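Local atomic coordinates of putative Lipoprotein (Shewanella oneidensis, PDB entry 3U24), a protein that is of unknown function but binds zinc and calcium ions, being a putative lipoprotein of a family grouped with zinc metallopeptidases. Residues A213-A216 with I217-I221; M268-K271 with D272-Q275; Y466-N469 with L470-I473. All blocks are in the same frame, centred on the assembly; numbering follows the deposited sequence.

Contact 1: A213-A216 with I217-I221; sequences ASKA and INEHI
Lys215 and Glu219, one helical turn apart, form the polar bridge of this piece of helix 200-234. The acid is worth tracing outward. Its CB sits 3.5 Å from Lys215 O, and CG, turned back beside its own backbone N (chi1 -69°), comes closer still, to 3.3 Å from that same Lys215 O. The chain then runs out straight, bringing CD across the lysine stem, 3.9 Å from Lys215 CG. Of the two carboxylate oxygens, OE1 stays back, no nearer than 4.0 Å from Lys215 O, and OE2 does the work: it lies 3.4 Å from Lys215 CE and 3.3 Å from Lys215 NZ, a salt bridge whose hydrogen bond is weak. The lysine comes to meet it from across, its stem extended as far as CE and bent only at the last torsion (chi4 59°), which tips the ammonium over toward the acid. Both residues are exposed, so solvent probably competes for this pair.

Under the bridge the backbone is regular helix. The N-H groups of Ile217, Asn218, Glu219 and His220 each go to the carbonyl four residues back, the last of them by His220 N to Ala216 O at 2.9 Å. On the buried side, Ile217 lays CG1 3.3 Å from Ala213 O and packs outward on Phe182, Phe185 and Tyr156, while His220 ND1 is hydrogen-bonded to Arg160. The result is a classic amphipathic helix: an i to i+4 lysine-glutamate salt bridge on the outer face, and Ala213, Ala216, Ile217 and His220 packed on helix 152-162 on the inner one.

Contact 2: M268-K271 with D272-Q275; sequences MVDK and DRVQ. With ZN (zinc ion), chain L.
Asp272 shares its carboxylate between a zinc ion at the helix surface, which it binds, and the ammonium of Lys271 beside it. Both oxygens grip the zinc, unevenly, OD2 at 2.3 Å and OD1 at 2.6 Å, and three waters add to the shell. Lys271 runs out with CG anti to its backbone N (chi1 179°), then curls at its last two torsions, bringing NZ to 3.4 Å from Asp272 OD1 in a salt bridge whose hydrogen bond is weak. The same NZ donates to water 1 on the metal, at 3.0 Å, and reaches Glu499 in a further salt bridge.

All this rides on just over two turns of helix 260-289, which also carries an i to i+3 salt bridge on another face. There, in one of the two conformers of Arg273, so the pair is tentative, NE approaches Asp270 OD1 from the anti side at 3.3 Å but well out of the carboxylate plane, which stands nearly perpendicular to the guanidinium (89°). The other oxygen, Asp270 OD2, is taken by Tyr525 and Arg529.

Gln275, extended beyond CG, crosses the lysine stem with NE2 3.8 Å from Lys271 CG and hydrogen-bonds Glu499 OE1, the very atom Lys271 NZ holds. A leucine in its place would probably leave Glu499 without that amide donor and its carboxylate freer to turn.

Contact 3: Y466-N469 with L470-I473; sequences YKWN and LRVI
Helix 459-485 passes beside the zinc site formed by His408, His414 and Glu439, and on that flank Trp468 and Arg471 form an i to i+3 cation-pi stack. The guanidinium lies over one face of the indole with the two planes 28° apart. Arg471 CZ stands 4.0 Å from the centroid of the six-membered ring and only 7° off its normal, while NH2 reaches in over the junction of the two rings, 3.5 Å from Trp468 CD2. A bend at chi3 (91°) turns the end of the arginine back along the helix, so that the side chain runs beside the tryptophan instead of leaving it.

The same NH2 has Trp468 O at the guanidinium edge, in its plane, a weak hydrogen bond of 3.3 Å that probably helps, together with the stack, to hold the group's rotation. Arg471 N is shared weakly between this carbonyl and Lys467 O, whereas Val472 N stays 3.8 Å from Trp468 O and turns, again weakly, to Asn469 O three residues back. Regular i to i+4 bonding resumes with Ile473 N, 3.1 Å from Asn469 O. Nearby, the Asn469 side chain crosses that of Ile473, with OD1 3.7 Å from CD1.

Trp468 NE1 makes a weak hydrogen bond to Glu446 of helix 435-451, and the indole rests on Ile401 and Ile404 of helix 401-409. Tyr466 and Leu470 face helix 260-289, while Asn469, Val472 and Ile473 pack against tyrosines of helix 523-542, which leaves this stretch wedged among four helices.

Overall arrangement
Contacts 2 and 3 are neighbours, with centres about 10 Å apart, and they join helix 260-289 to helix 459-485. Val274 wedges between Tyr466 and Leu470, its CG1 3.7 Å from Tyr466 CB, while Ile473 CD1 packs 3.8 Å from Asp270 CB. Contact 3 is the one near the His408, His414 and Glu439 zinc site: the Arg471 side chain lies about 7 Å from the bound metal. The zinc on Asp272 of contact 2 is a different ion. Contact 1 stands apart on helix 200-234, across the centre of the chain, about 51 Å from contact 2 and 44 Å from contact 3 between centres, and away from the known metal sites.

Contact 1: A213-A216 with I217-I221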
loop_
_atom_site.group_PDB
_atom_site.type_symbol
_atom_site.label_atom_id
_atom_site.label_comp_id
_atom_site.label_asym_id
_atom_site.label_seq_id
_atom_site.Cartn_x
_atom_site.Cartn_y
_atom_site.Cartn_z
ATOM N N ALA A 213 -25.771 -10.876 -17.587
ATOM C CA ALA A 213 -24.839 -10.198 -16.671
ATOM C C ALA A 213 -24.915 -8.686 -16.796
ATOM O O ALA A 213 -24.967 -8.012 -15.783
ATOM C CB ALA A 213 -23.393 -10.668 -16.873
ATOM N N SER A 214 -24.872 -8.195 -18.040
ATOM C CA SER A 214 -24.970 -6.775 -18.356
ATOM C C SER A 214 -26.237 -6.132 -17.803
ATOM O O SER A 214 -26.205 -5.049 -17.272
ATOM C CB SER A 214 -24.959 -6.567 -19.873
ATOM O OG SER A 214 -23.721 -7.046 -20.370
ATOM N N LYS A 215 -27.353 -6.798 -18.002
ATOM C CA LYS A 215 -28.615 -6.376 -17.420
ATOM C C LYS A 215 -28.511 -6.249 -15.875
ATOM O O LYS A 215 -28.895 -5.242 -15.324
ATOM C CB LYS A 215 -29.694 -7.373 -17.818
ATOM C CG LYS A 215 -31.079 -7.118 -17.250
ATOM C CD LYS A 215 -32.070 -8.237 -17.632
ATOM C CE LYS A 215 -33.507 -7.880 -17.257
ATOM N NZ LYS A 215 -33.907 -6.610 -17.949
ATOM N N ALA A 216 -27.971 -7.269 -15.206
ATOM C CA ALA A 216 -27.850 -7.256 -13.767
ATOM C C ALA A 216 -26.934 -6.126 -13.271
ATOM O O ALA A 216 -27.207 -5.528 -12.254
ATOM C CB ALA A 216 -27.355 -8.608 -13.241
ATOM N N ILE A 217 -25.847 -5.865 -13.989
ATOM C CA ILE A 217 -24.908 -4.834 -13.570
ATOM C C ILE A 217 -25.606 -3.497 -13.728
ATOM O O ILE A 217 -25.616 -2.750 -12.784
ATOM C CB ILE A 217 -23.569 -4.879 -14.320
ATOM C CG1 ILE A 217 -22.835 -6.196 -13.997
ATOM C CG2 ILE A 217 -22.694 -3.670 -13.957
ATOM C CD1 ILE A 217 -21.644 -6.512 -14.853
ATOM N N ASN A 218 -26.245 -3.249 -14.877
ATOM C CA ASN A 218 -26.951 -2.016 -15.095
ATOM C C ASN A 218 -28.072 -1.792 -14.094
ATOM O O ASN A 218 -28.236 -0.681 -13.631
ATOM C CB ASN A 218 -27.502 -1.920 -16.508
ATOM C CG ASN A 218 -26.451 -1.499 -17.523
ATOM O OD1 ASN A 218 -26.417 -2.047 -18.635
ATOM N ND2 ASN A 218 -25.607 -0.518 -17.171
ATOM N N GLU A 219 -28.835 -2.829 -13.755
ATOM C CA GLU A 219 -29.881 -2.694 -12.736
ATOM C C GLU A 219 -29.278 -2.414 -11.365
ATOM O O GLU A 219 -29.803 -1.645 -10.619
ATOM C CB GLU A 219 -30.809 -3.925 -12.675
ATOM C CG GLU A 219 -31.686 -4.053 -13.925
ATOM C CD GLU A 219 -32.460 -5.379 -14.013
ATOM O OE1 GLU A 219 -32.181 -6.325 -13.222
ATOM O OE2 GLU A 219 -33.361 -5.455 -14.893
ATOM N N HIS A 220 -28.157 -3.024 -11.047
ATOM C CA HIS A 220 -27.494 -2.683 -9.791
ATOM C C HIS A 220 -27.014 -1.237 -9.761
ATOM O O HIS A 220 -27.138 -0.570 -8.754
ATOM C CB HIS A 220 -26.383 -3.641 -9.483
ATOM C CG HIS A 220 -25.760 -3.425 -8.128
ATOM N ND1 HIS A 220 -26.351 -3.822 -6.978
ATOM C CD2 HIS A 220 -24.561 -2.853 -7.773
ATOM C CE1 HIS A 220 -25.564 -3.486 -5.954
ATOM N NE2 HIS A 220 -24.471 -2.906 -6.440
ATOM N N ILE A 221 -26.486 -0.749 -10.866
ATOM C CA ILE A 221 -26.042 0.653 -10.928
ATOM C C ILE A 221 -27.232 1.600 -10.743
ATOM O O ILE A 221 -27.086 2.607 -10.048
ATOM C CB ILE A 221 -25.344 0.966 -12.232
ATOM C CG1 ILE A 221 -23.988 0.225 -12.230
ATOM C CG2 ILE A 221 -25.221 2.495 -12.450
ATOM C CD1 ILE A 221 -23.452 -0.034 -13.636
#

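Contact 2: M268-K271 with D272-Q275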
loop_
_atom_site.group_PDB
_atom_site.type_symbol
_atom_site.label_atom_id
_atom_site.label_comp_id
_atom_site.label_asym_id
_atom_site.label_seq_id
_atom_site.Cartn_x
_atom_site.Cartn_y
_atom_site.Cartn_z
HETATM N N MSE A 268 2.672 14.499 16.230
HETATM C CA MSE A 268 2.506 15.936 16.593
HETATM C C MSE A 268 3.807 16.547 17.062
HETATM O O MSE A 268 4.127 17.649 16.669
HETATM C CB MSE A 268 1.428 16.128 17.667
HETATM C CG MSE A 268 -0.017 15.892 17.176
HETATM SE SE MSE A 268 -0.708 17.176 15.855
HETATM C CE MSE A 268 -1.214 18.602 17.152
ATOM N N VAL A 269 4.555 15.847 17.905
ATOM C CA VAL A 269 5.875 16.315 18.340
ATOM C C VAL A 269 6.882 16.350 17.162
ATOM O O VAL A 269 7.586 17.336 16.967
ATOM C CB VAL A 269 6.401 15.486 19.556
ATOM C CG1 VAL A 269 7.873 15.794 19.856
ATOM C CG2 VAL A 269 5.521 15.743 20.813
ATOM N N ASP A 270 6.924 15.311 16.342
ATOM C CA ASP A 270 7.861 15.315 15.228
ATOM C C ASP A 270 7.592 16.478 14.256
ATOM O O ASP A 270 8.521 17.097 13.759
ATOM C CB ASP A 270 7.871 13.976 14.456
ATOM C CG ASP A 270 8.886 12.975 14.979
ATOM O OD1 ASP A 270 9.933 13.341 15.600
ATOM O OD2 ASP A 270 8.630 11.772 14.741
ATOM N N LYS A 271 6.326 16.761 13.997
ATOM C CA LYS A 271 5.954 17.881 13.121
ATOM C C LYS A 271 6.600 19.159 13.607
ATOM O O LYS A 271 7.261 19.834 12.860
ATOM C CB LYS A 271 4.431 18.048 13.014
ATOM C CG LYS A 271 3.991 19.222 12.142
ATOM C CD LYS A 271 2.480 19.440 12.135
ATOM C CE LYS A 271 1.921 20.012 13.441
ATOM N NZ LYS A 271 2.103 21.474 13.666
ATOM N N ASP A 272 6.467 19.445 14.883
ATOM C CA ASP A 272 7.111 20.631 15.449
ATOM C C ASP A 272 8.636 20.621 15.349
ATOM O O ASP A 272 9.211 21.636 14.970
ATOM C CB ASP A 272 6.661 20.882 16.908
ATOM C CG ASP A 272 5.151 21.184 17.020
ATOM O OD1 ASP A 272 4.558 21.680 16.034
ATOM O OD2 ASP A 272 4.551 20.958 18.102
ATOM N N ARG A 273 9.267 19.504 15.689
ATOM C CA ARG A 273 10.728 19.393 15.623
ATOM C C ARG A 273 11.212 19.651 14.179
ATOM O O ARG A 273 12.126 20.452 13.952
ATOM C CB ARG A 273 11.212 17.998 16.125
ATOM C CG ARG A 273 12.696 17.665 15.825
ATOM C CD ARG A 273 13.170 16.211 16.102
ATOM N NE ARG A 273 12.609 15.200 15.175
ATOM C CZ ARG A 273 13.012 14.969 13.924
ATOM N NH1 ARG A 273 12.369 14.035 13.215
ATOM N NH2 ARG A 273 14.030 15.660 13.388
ATOM N N VAL A 274 10.566 18.995 13.213
ATOM C CA VAL A 274 10.953 19.087 11.800
ATOM C C VAL A 274 10.802 20.532 11.284
ATOM O O VAL A 274 11.756 21.088 10.764
ATOM C CB VAL A 274 10.196 18.059 10.902
ATOM C CG1 VAL A 274 10.349 18.423 9.427
ATOM C CG2 VAL A 274 10.680 16.616 11.168
ATOM N N GLN A 275 9.639 21.147 11.507
ATOM C CA GLN A 275 9.397 22.547 11.128
ATOM C C GLN A 275 10.417 23.527 11.743
ATOM O O GLN A 275 10.877 24.438 11.071
ATOM C CB GLN A 275 7.965 22.990 11.474
ATOM C CG GLN A 275 6.872 22.336 10.617
ATOM C CD GLN A 275 5.454 22.671 11.067
ATOM O OE1 GLN A 275 5.234 23.080 12.191
ATOM N NE2 GLN A 275 4.493 22.484 10.192
HETATM ZN ZN ZN L . 2.410 21.625 17.490
HETATM O O HOH W 1 2.496 22.984 16.227
HETATM O O HOH W 2 0.574 20.851 18.597
HETATM O O HOH W 3 2.068 20.337 16.412
#

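Contact 3: Y466-N469 with L470-I473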
loop_
_atom_site.group_PDB
_atom_site.type_symbol
_atom_site.label_atom_id
_atom_site.label_comp_id
_atom_site.label_asym_id
_atom_site.label_seq_id
_atom_site.Cartn_x
_atom_site.Cartn_y
_atom_site.Cartn_z
ATOM N N TYR A 466 13.311 17.265 4.782
ATOM C CA TYR A 466 12.331 17.574 5.791
ATOM C C TYR A 466 10.920 17.794 5.219
ATOM O O TYR A 466 9.943 17.340 5.830
ATOM C CB TYR A 466 12.764 18.764 6.607
ATOM C CG TYR A 466 13.865 18.490 7.616
ATOM C CD1 TYR A 466 13.810 17.404 8.459
ATOM C CD2 TYR A 466 14.926 19.390 7.773
ATOM C CE1 TYR A 466 14.783 17.195 9.428
ATOM C CE2 TYR A 466 15.930 19.167 8.691
ATOM C CZ TYR A 466 15.840 18.086 9.537
ATOM O OH TYR A 466 16.820 17.871 10.458
ATOM N N LYS A 467 10.791 18.420 4.046
ATOM C CA LYS A 467 9.453 18.615 3.480
ATOM C C LYS A 467 8.849 17.248 3.167
ATOM O O LYS A 467 7.651 16.991 3.432
ATOM C CB LYS A 467 9.442 19.504 2.215
ATOM C CG LYS A 467 8.134 19.446 1.427
ATOM C CD LYS A 467 8.235 20.100 0.058
ATOM C CE LYS A 467 6.924 20.028 -0.747
ATOM N NZ LYS A 467 6.857 18.803 -1.637
ATOM N N TRP A 468 9.693 16.390 2.604
ATOM C CA TRP A 468 9.335 15.010 2.316
ATOM C C TRP A 468 8.946 14.239 3.557
ATOM O O TRP A 468 7.932 13.573 3.582
ATOM C CB TRP A 468 10.533 14.386 1.626
ATOM C CG TRP A 468 10.351 13.084 0.915
ATOM C CD1 TRP A 468 10.810 11.830 1.322
ATOM C CD2 TRP A 468 9.772 12.864 -0.412
ATOM N NE1 TRP A 468 10.529 10.873 0.366
ATOM C CE2 TRP A 468 9.909 11.425 -0.688
ATOM C CE3 TRP A 468 9.150 13.676 -1.354
ATOM C CZ2 TRP A 468 9.444 10.853 -1.854
ATOM C CZ3 TRP A 468 8.682 13.083 -2.527
ATOM C CH2 TRP A 468 8.834 11.704 -2.772
ATOM N N ASN A 469 9.712 14.361 4.622
ATOM C CA ASN A 469 9.353 13.721 5.880
ATOM C C ASN A 469 8.013 14.213 6.411
ATOM O O ASN A 469 7.230 13.420 6.968
ATOM C CB ASN A 469 10.448 13.986 6.925
ATOM C CG ASN A 469 10.491 12.953 8.049
ATOM O OD1 ASN A 469 10.671 13.326 9.186
ATOM N ND2 ASN A 469 10.374 11.661 7.728
ATOM N N LEU A 470 7.734 15.511 6.264
ATOM C CA LEU A 470 6.436 16.040 6.703
ATOM C C LEU A 470 5.226 15.339 6.049
ATOM O O LEU A 470 4.183 15.180 6.683
ATOM C CB LEU A 470 6.339 17.558 6.505
ATOM C CG LEU A 470 7.097 18.400 7.535
ATOM C CD1 LEU A 470 7.106 19.861 7.109
ATOM C CD2 LEU A 470 6.482 18.237 8.929
ATOM N N ARG A 471 5.366 14.892 4.811
ATOM C CA ARG A 471 4.299 14.124 4.138
ATOM C C ARG A 471 3.875 12.921 5.008
ATOM O O ARG A 471 2.687 12.625 5.206
ATOM C CB ARG A 471 4.846 13.603 2.801
ATOM C CG ARG A 471 3.902 13.522 1.605
ATOM C CD ARG A 471 4.728 13.377 0.297
ATOM N NE ARG A 471 4.988 11.971 -0.091
ATOM C CZ ARG A 471 5.998 11.179 0.328
ATOM N NH1 ARG A 471 6.067 9.918 -0.122
ATOM N NH2 ARG A 471 6.943 11.595 1.191
ATOM N N VAL A 472 4.887 12.209 5.490
ATOM C CA VAL A 472 4.685 10.977 6.219
ATOM C C VAL A 472 4.082 11.256 7.607
ATOM O O VAL A 472 3.103 10.623 8.007
ATOM C CB VAL A 472 6.031 10.218 6.270
ATOM C CG1 VAL A 472 5.991 9.133 7.283
ATOM C CG2 VAL A 472 6.309 9.680 4.862
ATOM N N ILE A 473 4.620 12.259 8.279
ATOM C CA ILE A 473 4.128 12.702 9.577
ATOM C C ILE A 473 2.663 13.194 9.451
ATOM O O ILE A 473 1.766 12.721 10.192
ATOM C CB ILE A 473 5.040 13.813 10.176
ATOM C CG1 ILE A 473 6.494 13.283 10.368
ATOM C CG2 ILE A 473 4.484 14.316 11.494
ATOM C CD1 ILE A 473 7.516 14.369 10.714
#